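Local structure of uncharacterized conserved protein (Staphylococcus epidermidis, 3FRM) at residues I105-L110 and R214-R219; E112-R117 and I208-G213; N51-D56 and R91-Q96. The protein is of unknown function but carries two stretches related to GNAT acetyltransferases, so it may transfer an acyl group from coenzyme A. All coordinates share one frame; numbering follows the deposited sequence.

Contact 1: I105-L110 and R214-R219; sequences IEAKAL and RMANER
The methyl group of A107 presses into the turn that follows helix 204-216, meeting N217 O at 3.1 Å from CB, R219 O at 3.5 Å from CB and the CB of A216 at 3.9 Å. R214-R219 lies in the part of the chain assigned to the GNAT acetyltransferase family, and the helix is probably the one after the cofactor-binding loop; I105-L110 leads across to it from strand 96-105. A216 to R219 form a type II' beta turn: N217, just past the helix, takes positive phi (67°), and the backbone N-H of R219 returns to A216 O. The turn leads into strand 221-225, which pairs antiparallel with strand 96-105. V221 is joined by backbone hydrogen bonds to I105, and from there the chain enters helix 107-111 at A107. One methyl group at the start of a short helix thus packs on two main-chain carbonyl oxygens and a second methyl, without any polar bond between the two segments; N217 O also receives a weak hydrogen bond from K111 NZ.

R219 fixes the turn from its other flank. Its CB leads away from 105-110, and the side chain, which packs on M183, runs out extended through CG to CD (chi2 170°). A bend at the next bond then brings NE back over the helix end. R219 NE gives a nearly straight hydrogen bond of 2.9 Å to A216 O, and R219 NH2 reaches M215 O at 3.0 Å. Both oxygens lie in the guanidinium plane, yet the two donors sit well above the planes of the carbonyls they meet. NH1 at the tip binds T184 O, so three main-chain carbonyls hold the flat group and limit its rotation. A216 O is gripped twice, R219 NE and R219 N approaching it from opposite faces of its carbonyl plane.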
loop_
_atom_site.group_PDB
_atom_site.type_symbol
_atom_site.label_atom_id
_atom_site.label_comp_id
_atom_site.label_asym_id
_atom_site.label_seq_id
_atom_site.Cartn_x
_atom_site.Cartn_y
_atom_site.Cartn_z
ATOM N N ILE A 105 17.367 -1.733 -0.209
ATOM C CA ILE A 105 17.868 -2.521 0.900
ATOM C C ILE A 105 19.315 -2.996 0.653
ATOM O O ILE A 105 19.730 -3.121 -0.493
ATOM C CB ILE A 105 16.932 -3.691 1.234
ATOM C CG1 ILE A 105 17.259 -4.175 2.667
ATOM C CG2 ILE A 105 17.079 -4.791 0.194
ATOM C CD1 ILE A 105 16.391 -5.324 3.249
ATOM N N GLU A 106 20.095 -3.212 1.720
ATOM C CA GLU A 106 21.465 -3.833 1.595
ATOM C C GLU A 106 21.323 -5.324 1.435
ATOM O O GLU A 106 20.460 -5.884 2.088
ATOM C CB GLU A 106 22.392 -3.532 2.813
ATOM C CG GLU A 106 21.914 -2.351 3.661
ATOM C CD GLU A 106 22.973 -1.275 4.058
ATOM O OE1 GLU A 106 22.799 -0.095 3.622
ATOM O OE2 GLU A 106 23.935 -1.560 4.854
ATOM N N ALA A 107 22.139 -5.958 0.579
ATOM C CA ALA A 107 22.085 -7.426 0.332
ATOM C C ALA A 107 22.027 -8.268 1.583
ATOM O O ALA A 107 21.164 -9.128 1.720
ATOM C CB ALA A 107 23.264 -7.896 -0.538
ATOM N N LYS A 108 22.965 -8.020 2.500
ATOM C CA LYS A 108 23.103 -8.823 3.705
ATOM C C LYS A 108 21.749 -8.918 4.436
ATOM O O LYS A 108 21.400 -9.960 4.989
ATOM C CB LYS A 108 24.221 -8.234 4.605
ATOM C CG LYS A 108 23.939 -8.228 6.090
ATOM C CD LYS A 108 25.240 -7.963 6.913
ATOM C CE LYS A 108 25.316 -8.806 8.186
ATOM N NZ LYS A 108 26.480 -8.335 8.906
ATOM N N ALA A 109 20.979 -7.836 4.416
ATOM C CA ALA A 109 19.712 -7.800 5.139
ATOM C C ALA A 109 18.733 -8.824 4.555
ATOM O O ALA A 109 17.928 -9.384 5.275
ATOM C CB ALA A 109 19.116 -6.390 5.140
ATOM N N LEU A 110 18.824 -9.079 3.258
ATOM C CA LEU A 110 18.007 -10.098 2.595
ATOM C C LEU A 110 18.614 -11.504 2.769
ATOM O O LEU A 110 17.882 -12.507 2.804
ATOM C CB LEU A 110 17.901 -9.774 1.104
ATOM C CG LEU A 110 16.723 -9.049 0.430
ATOM C CD1 LEU A 110 15.730 -8.309 1.321
ATOM C CD2 LEU A 110 17.236 -8.126 -0.665
ATOM N N ARG A 214 21.779 -13.285 -2.043
ATOM C CA ARG A 214 23.018 -14.016 -2.231
ATOM C C ARG A 214 23.611 -13.726 -3.601
ATOM O O ARG A 214 24.817 -13.542 -3.710
ATOM C CB ARG A 214 22.865 -15.530 -1.973
ATOM C CG ARG A 214 22.677 -15.890 -0.490
ATOM C CD ARG A 214 22.581 -17.392 -0.243
ATOM N NE ARG A 214 21.619 -18.066 -1.120
ATOM C CZ ARG A 214 20.328 -18.239 -0.853
ATOM N NH1 ARG A 214 19.805 -17.797 0.290
ATOM N NH2 ARG A 214 19.552 -18.860 -1.740
HETATM N N MSE A 215 22.778 -13.626 -4.632
HETATM C CA MSE A 215 23.287 -13.171 -5.917
HETATM C C MSE A 215 23.867 -11.776 -5.845
HETATM O O MSE A 215 24.847 -11.484 -6.511
HETATM C CB MSE A 215 22.220 -13.151 -6.993
HETATM C CG MSE A 215 21.679 -14.469 -7.341
HETATM SE SE MSE A 215 20.244 -14.209 -8.645
HETATM C CE MSE A 215 19.507 -12.499 -8.120
ATOM N N ALA A 216 23.276 -10.894 -5.053
ATOM C CA ALA A 216 23.694 -9.507 -5.128
ATOM C C ALA A 216 25.149 -9.268 -4.744
ATOM O O ALA A 216 25.759 -8.290 -5.190
ATOM C CB ALA A 216 22.771 -8.637 -4.327
ATOM N N ASN A 217 25.708 -10.157 -3.922
ATOM C CA ASN A 217 26.988 -9.922 -3.258
ATOM C C ASN A 217 26.874 -8.788 -2.247
ATOM O O ASN A 217 26.117 -8.910 -1.296
ATOM C CB ASN A 217 28.104 -9.651 -4.262
ATOM C CG ASN A 217 28.705 -10.905 -4.793
ATOM O OD1 ASN A 217 28.309 -11.382 -5.871
ATOM N ND2 ASN A 217 29.662 -11.479 -4.038
ATOM N N GLU A 218 27.629 -7.709 -2.422
ATOM C CA GLU A 218 27.387 -6.521 -1.623
ATOM C C GLU A 218 26.674 -5.397 -2.403
ATOM O O GLU A 218 26.545 -4.256 -1.905
ATOM C CB GLU A 218 28.678 -6.065 -0.942
ATOM C CG GLU A 218 29.229 -7.121 0.112
ATOM C CD GLU A 218 29.558 -6.490 1.493
ATOM O OE1 GLU A 218 28.914 -5.462 1.877
ATOM O OE2 GLU A 218 30.464 -7.020 2.207
ATOM N N ARG A 219 26.210 -5.715 -3.613
ATOM C CA ARG A 219 25.331 -4.798 -4.343
ATOM C C ARG A 219 24.022 -4.578 -3.579
ATOM O O ARG A 219 23.407 -5.535 -3.120
ATOM C CB ARG A 219 24.999 -5.299 -5.756
ATOM C CG ARG A 219 26.145 -5.233 -6.740
ATOM C CD ARG A 219 25.865 -5.959 -8.053
ATOM N NE ARG A 219 25.686 -7.415 -7.948
ATOM C CZ ARG A 219 25.467 -8.237 -8.988
ATOM N NH1 ARG A 219 25.401 -7.775 -10.235
ATOM N NH2 ARG A 219 25.280 -9.536 -8.796
#

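Contact 2: E112-R117 and I208-G213; sequences ELSRKR and IQAYVG
A210 lays its methyl group against the backbone and side chain of S114: A210 CB is 3.9 Å from S114 N and equally far from S114 CB. The helix beneath, 204-216, is probably the one that in GNAT acetyltransferases follows the loop expected to hold the coenzyme A pyrophosphate, although no cofactor is present here. Its inner flank, with I208 and V212, packs on the sheet, whereas A210 faces the loop joining helix 107-111 to strand 120-123.

L113 widens the apolar patch. Its CB lies 4.4 Å from A210 CB, and the CD2 branch approaches the CG of Q209 at 4.3 Å. Q209 offers this loop its aliphatic part: CG stands anti to the backbone N (chi1 -157°), and a turn of 80° about the next bond sends the amide away from 112-117, the side chain resting also on I190 and F193.

The polar hold comes from E207, the residue just before I208, whose carboxylate accepts from S114 OG through one oxygen and from R115 N through the other. The loop itself turns back, and the extended side chain of R117 lets R117 NH1 donate to L113 O over 3.3 Å, 23° off the carbonyl plane. One face of this guanidinium is covered by R115 CB, 3.3 Å above the plane and over its centre.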
loop_
_atom_site.group_PDB
_atom_site.type_symbol
_atom_site.label_atom_id
_atom_site.label_comp_id
_atom_site.label_asym_id
_atom_site.label_seq_id
_atom_site.Cartn_x
_atom_site.Cartn_y
_atom_site.Cartn_z
ATOM N N GLU A 112 20.134 -12.609 5.411
ATOM C CA GLU A 112 19.634 -12.898 6.755
ATOM C C GLU A 112 18.206 -13.524 6.771
ATOM O O GLU A 112 17.861 -14.217 7.721
ATOM C CB GLU A 112 19.636 -11.577 7.539
ATOM C CG GLU A 112 19.423 -11.730 9.009
ATOM C CD GLU A 112 17.946 -11.916 9.396
ATOM O OE1 GLU A 112 17.034 -11.554 8.581
ATOM O OE2 GLU A 112 17.714 -12.419 10.531
ATOM N N LEU A 113 17.373 -13.262 5.758
ATOM C CA LEU A 113 15.971 -13.741 5.803
ATOM C C LEU A 113 15.790 -15.255 5.688
ATOM O O LEU A 113 14.711 -15.793 5.995
ATOM C CB LEU A 113 15.154 -13.099 4.711
ATOM C CG LEU A 113 14.281 -11.894 5.006
ATOM C CD1 LEU A 113 14.600 -11.170 6.296
ATOM C CD2 LEU A 113 14.340 -10.977 3.818
ATOM N N SER A 114 16.839 -15.924 5.218
ATOM C CA SER A 114 16.780 -17.362 4.902
ATOM C C SER A 114 16.563 -18.207 6.130
ATOM O O SER A 114 17.099 -17.907 7.183
ATOM C CB SER A 114 18.040 -17.867 4.185
ATOM O OG SER A 114 17.646 -18.871 3.248
ATOM N N ARG A 115 15.753 -19.246 5.978
ATOM C CA ARG A 115 15.455 -20.142 7.073
ATOM C C ARG A 115 15.634 -21.625 6.687
ATOM O O ARG A 115 15.301 -22.531 7.470
ATOM C CB ARG A 115 14.053 -19.851 7.608
ATOM C CG ARG A 115 13.971 -19.351 9.067
ATOM C CD ARG A 115 15.146 -18.488 9.574
ATOM N NE ARG A 115 14.652 -17.273 10.247
ATOM C CZ ARG A 115 15.347 -16.138 10.419
ATOM N NH1 ARG A 115 14.779 -15.089 11.024
ATOM N NH2 ARG A 115 16.599 -16.032 9.983
ATOM N N LYS A 116 16.198 -21.863 5.500
ATOM C CA LYS A 116 16.419 -23.215 4.958
ATOM C C LYS A 116 15.114 -23.975 4.817
ATOM O O LYS A 116 15.077 -25.194 4.997
ATOM C CB LYS A 116 17.446 -24.008 5.795
ATOM C CG LYS A 116 18.848 -23.416 5.758
ATOM C CD LYS A 116 19.646 -23.929 4.567
ATOM C CE LYS A 116 20.414 -25.204 4.940
ATOM N NZ LYS A 116 20.714 -26.055 3.731
ATOM N N ARG A 117 14.046 -23.236 4.509
ATOM C CA ARG A 117 12.771 -23.848 4.185
ATOM C C ARG A 117 12.988 -24.783 2.995
ATOM O O ARG A 117 13.980 -24.651 2.283
ATOM C CB ARG A 117 11.734 -22.789 3.885
ATOM C CG ARG A 117 11.391 -21.933 5.077
ATOM C CD ARG A 117 10.974 -20.518 4.613
ATOM N NE ARG A 117 10.792 -19.583 5.737
ATOM C CZ ARG A 117 11.475 -18.450 5.973
ATOM N NH1 ARG A 117 12.441 -18.002 5.162
ATOM N NH2 ARG A 117 11.163 -17.746 7.049
ATOM N N ILE A 208 12.861 -16.393 -1.570
ATOM C CA ILE A 208 13.161 -15.826 -2.861
ATOM C C ILE A 208 14.001 -14.586 -2.691
ATOM O O ILE A 208 14.911 -14.300 -3.479
ATOM C CB ILE A 208 11.875 -15.510 -3.662
ATOM C CG1 ILE A 208 11.280 -16.800 -4.210
ATOM C CG2 ILE A 208 12.140 -14.496 -4.770
ATOM C CD1 ILE A 208 9.721 -16.735 -4.449
ATOM N N GLN A 209 13.722 -13.852 -1.633
ATOM C CA GLN A 209 14.393 -12.616 -1.436
ATOM C C GLN A 209 15.853 -12.863 -1.051
ATOM O O GLN A 209 16.747 -12.246 -1.609
ATOM C CB GLN A 209 13.673 -11.864 -0.355
ATOM C CG GLN A 209 13.911 -10.420 -0.437
ATOM C CD GLN A 209 13.055 -9.813 -1.480
ATOM O OE1 GLN A 209 11.901 -10.161 -1.594
ATOM N NE2 GLN A 209 13.605 -8.888 -2.244
ATOM N N ALA A 210 16.085 -13.763 -0.096
ATOM C CA ALA A 210 17.427 -14.094 0.318
ATOM C C ALA A 210 18.278 -14.646 -0.816
ATOM O O ALA A 210 19.483 -14.419 -0.852
ATOM C CB ALA A 210 17.409 -15.095 1.486
ATOM N N TYR A 211 17.657 -15.392 -1.715
ATOM C CA TYR A 211 18.336 -15.896 -2.890
ATOM C C TYR A 211 18.888 -14.719 -3.706
ATOM O O TYR A 211 20.089 -14.645 -3.986
ATOM C CB TYR A 211 17.334 -16.683 -3.735
ATOM C CG TYR A 211 17.959 -17.394 -4.886
ATOM C CD1 TYR A 211 18.215 -18.776 -4.819
ATOM C CD2 TYR A 211 18.288 -16.708 -6.063
ATOM C CE1 TYR A 211 18.814 -19.453 -5.873
ATOM C CE2 TYR A 211 18.888 -17.386 -7.139
ATOM C CZ TYR A 211 19.154 -18.758 -7.016
ATOM O OH TYR A 211 19.729 -19.435 -8.056
ATOM N N VAL A 212 17.996 -13.811 -4.092
ATOM C CA VAL A 212 18.384 -12.593 -4.755
ATOM C C VAL A 212 19.524 -11.917 -3.951
ATOM O O VAL A 212 20.520 -11.432 -4.510
ATOM C CB VAL A 212 17.143 -11.684 -4.937
ATOM C CG1 VAL A 212 17.539 -10.316 -5.381
ATOM C CG2 VAL A 212 16.117 -12.305 -5.963
ATOM N N GLY A 213 19.400 -11.936 -2.628
ATOM C CA GLY A 213 20.379 -11.313 -1.765
ATOM C C GLY A 213 21.755 -11.944 -1.923
ATOM O O GLY A 213 22.780 -11.217 -1.908
#

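Contact 3: N51-D56 and R91-Q96; sequences NQWLKD and RELGFQ
A chi1 of -175° sets W53 CG opposite the backbone N and beside the carbonyl carbon, which carries the indole toward 91-96; F95, whose CG is anti to the carbonyl carbon (chi1 -83°), comes from the opposite direction to receive it. The two rings form an edge-to-face pair: the rim of the six-membered ring of W53 points at one face of F95, with centroids 5.2 Å apart and planes at 63°. The tip of the indole makes the contact. W53 CH2 stands 3.6 Å from F95 CE2, and W53 CZ2 lies above the phenyl plane, displaced toward its rim, 3.8 Å from F95 CZ.

The site lies in the N-terminal part of the chain, which belongs to a family of unknown function grouped with the acetyltransferases and so probably has a GNAT-like fold; helices 50-66 and 84-92 pack here on the central sheet. Strand 241-251 from the far end of the chain is inserted between strands 72-75 and 96-105, and its I249 touches both aromatic side chains. F74 of the neighbouring strand makes a second edge-to-face pair with W53.

L93 closes on the same end of the indole. Its CD1 meets W53 CZ3 at 3.7 Å, approaching obliquely, and also comes within 4.5 Å of the CD1 of L54, one residue further along helix 50-66. Between L93 and F95 the chain turns at G94, whose positive phi follows the end of helix 84-92 and whose N-H bonds back to R91 O. At the rim of the cluster, K251 NZ donates a hydrogen bond to L93 O.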
loop_
_atom_site.group_PDB
_atom_site.type_symbol
_atom_site.label_atom_id
_atom_site.label_comp_id
_atom_site.label_asym_id
_atom_site.label_seq_id
_atom_site.Cartn_x
_atom_site.Cartn_y
_atom_site.Cartn_z
ATOM N N ASN A 51 1.007 24.618 -19.625
ATOM C CA ASN A 51 1.026 24.867 -21.091
ATOM C C ASN A 51 1.979 23.970 -21.848
ATOM O O ASN A 51 1.646 23.493 -22.904
ATOM C CB ASN A 51 1.432 26.310 -21.386
ATOM C CG ASN A 51 0.434 27.314 -20.863
ATOM O OD1 ASN A 51 -0.771 27.105 -20.974
ATOM N ND2 ASN A 51 0.929 28.443 -20.313
ATOM N N GLN A 52 3.180 23.791 -21.292
ATOM C CA GLN A 52 4.137 22.819 -21.772
ATOM C C GLN A 52 3.486 21.449 -21.844
ATOM O O GLN A 52 3.553 20.785 -22.870
ATOM C CB GLN A 52 5.295 22.690 -20.798
ATOM C CG GLN A 52 6.622 23.181 -21.260
ATOM C CD GLN A 52 7.066 22.746 -22.659
ATOM O OE1 GLN A 52 8.043 23.282 -23.172
ATOM N NE2 GLN A 52 6.382 21.791 -23.267
ATOM N N TRP A 53 2.861 21.037 -20.743
ATOM C CA TRP A 53 2.237 19.721 -20.663
ATOM C C TRP A 53 1.217 19.486 -21.761
ATOM O O TRP A 53 1.132 18.367 -22.284
ATOM C CB TRP A 53 1.634 19.415 -19.252
ATOM C CG TRP A 53 1.097 17.988 -19.154
ATOM C CD1 TRP A 53 1.837 16.829 -19.236
ATOM C CD2 TRP A 53 -0.276 17.570 -19.018
ATOM N NE1 TRP A 53 1.011 15.731 -19.144
ATOM C CE2 TRP A 53 -0.283 16.155 -19.002
ATOM C CE3 TRP A 53 -1.488 18.251 -18.871
ATOM C CZ2 TRP A 53 -1.463 15.398 -18.889
ATOM C CZ3 TRP A 53 -2.660 17.508 -18.737
ATOM C CH2 TRP A 53 -2.633 16.071 -18.742
ATOM N N LEU A 54 0.468 20.529 -22.123
ATOM C CA LEU A 54 -0.537 20.441 -23.220
ATOM C C LEU A 54 0.090 20.155 -24.574
ATOM O O LEU A 54 -0.416 19.336 -25.393
ATOM C CB LEU A 54 -1.332 21.747 -23.317
ATOM C CG LEU A 54 -2.690 21.800 -22.626
ATOM C CD1 LEU A 54 -2.878 20.767 -21.537
ATOM C CD2 LEU A 54 -2.974 23.215 -22.095
ATOM N N LYS A 55 1.192 20.868 -24.799
ATOM C CA LYS A 55 2.014 20.687 -25.971
ATOM C C LYS A 55 2.608 19.288 -25.991
ATOM O O LYS A 55 2.632 18.676 -27.044
ATOM C CB LYS A 55 3.108 21.756 -26.012
ATOM C CG LYS A 55 2.621 23.109 -26.543
ATOM C CD LYS A 55 3.520 24.238 -26.129
ATOM C CE LYS A 55 2.800 25.559 -26.350
ATOM N NZ LYS A 55 3.312 26.661 -25.432
ATOM N N ASP A 56 2.995 18.759 -24.828
ATOM C CA ASP A 56 3.635 17.448 -24.745
ATOM C C ASP A 56 2.588 16.353 -24.960
ATOM O O ASP A 56 2.867 15.285 -25.530
ATOM C CB ASP A 56 4.330 17.268 -23.404
ATOM C CG ASP A 56 5.465 18.282 -23.162
ATOM O OD1 ASP A 56 5.995 18.885 -24.112
ATOM O OD2 ASP A 56 5.869 18.448 -21.989
ATOM N N ARG A 91 -6.701 15.895 -14.016
ATOM C CA ARG A 91 -8.022 15.337 -13.725
ATOM C C ARG A 91 -9.015 15.619 -14.852
ATOM O O ARG A 91 -9.670 14.721 -15.289
ATOM C CB ARG A 91 -8.579 15.809 -12.378
ATOM C CG ARG A 91 -8.303 14.796 -11.266
ATOM C CD ARG A 91 -7.881 15.466 -9.958
ATOM N NE ARG A 91 -8.523 16.775 -9.860
ATOM C CZ ARG A 91 -7.964 17.854 -9.317
ATOM N NH1 ARG A 91 -6.734 17.764 -8.810
ATOM N NH2 ARG A 91 -8.630 19.017 -9.312
ATOM N N GLU A 92 -9.071 16.838 -15.362
ATOM C CA GLU A 92 -10.076 17.207 -16.420
ATOM C C GLU A 92 -9.885 16.444 -17.709
ATOM O O GLU A 92 -10.834 16.243 -18.461
ATOM C CB GLU A 92 -10.025 18.722 -16.692
ATOM C CG GLU A 92 -10.889 19.247 -17.814
ATOM C CD GLU A 92 -10.459 20.643 -18.304
ATOM O OE1 GLU A 92 -10.627 20.923 -19.514
ATOM O OE2 GLU A 92 -9.938 21.461 -17.496
ATOM N N LEU A 93 -8.668 16.008 -17.991
ATOM C CA LEU A 93 -8.454 15.273 -19.232
ATOM C C LEU A 93 -8.625 13.735 -19.046
ATOM O O LEU A 93 -8.394 12.935 -19.967
ATOM C CB LEU A 93 -7.102 15.677 -19.842
ATOM C CG LEU A 93 -7.040 17.126 -20.391
ATOM C CD1 LEU A 93 -5.666 17.331 -20.944
ATOM C CD2 LEU A 93 -8.114 17.440 -21.505
ATOM N N GLY A 94 -9.054 13.337 -17.854
ATOM C CA GLY A 94 -9.413 11.979 -17.590
ATOM C C GLY A 94 -8.217 11.054 -17.418
ATOM O O GLY A 94 -8.254 9.914 -17.939
ATOM N N PHE A 95 -7.153 11.524 -16.748
ATOM C CA PHE A 95 -5.978 10.676 -16.428
ATOM C C PHE A 95 -6.162 10.025 -15.081
ATOM O O PHE A 95 -6.849 10.571 -14.251
ATOM C CB PHE A 95 -4.667 11.508 -16.352
ATOM C CG PHE A 95 -4.029 11.771 -17.682
ATOM C CD1 PHE A 95 -2.942 11.017 -18.093
ATOM C CD2 PHE A 95 -4.576 12.724 -18.561
ATOM C CE1 PHE A 95 -2.366 11.214 -19.358
ATOM C CE2 PHE A 95 -4.017 12.950 -19.860
ATOM C CZ PHE A 95 -2.901 12.205 -20.255
ATOM N N GLN A 96 -5.555 8.858 -14.880
ATOM C CA GLN A 96 -5.390 8.264 -13.576
ATOM C C GLN A 96 -4.069 8.774 -12.979
ATOM O O GLN A 96 -3.024 8.733 -13.646
ATOM C CB GLN A 96 -5.238 6.764 -13.708
ATOM C CG GLN A 96 -6.256 5.986 -14.562
ATOM C CD GLN A 96 -5.728 4.539 -14.887
ATOM O OE1 GLN A 96 -4.874 3.986 -14.151
ATOM N NE2 GLN A 96 -6.205 3.954 -15.996
#

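How the contacts relate
Contacts 1 and 2 share helix 204-216, their centres 10 Å apart, and bind successive parts of one excursion, helix 107-111 and the loop after it; contact 2 is nested within the chain loop closed by contact 1. They meet directly, with A107 CB 3.6 Å from G213 O. Both are partly buried and rely on alanine methyls, with polar fastening beside the apolar touch. Contact 3 is equally partly buried but sits across the chain's centre, about 41 Å from contact 1 between centres, in the N-terminal part, probably also acetyltransferase-like. Large aromatic and leucine side chains there bridge backbones that stay well apart, instead of small residues allowing close approach.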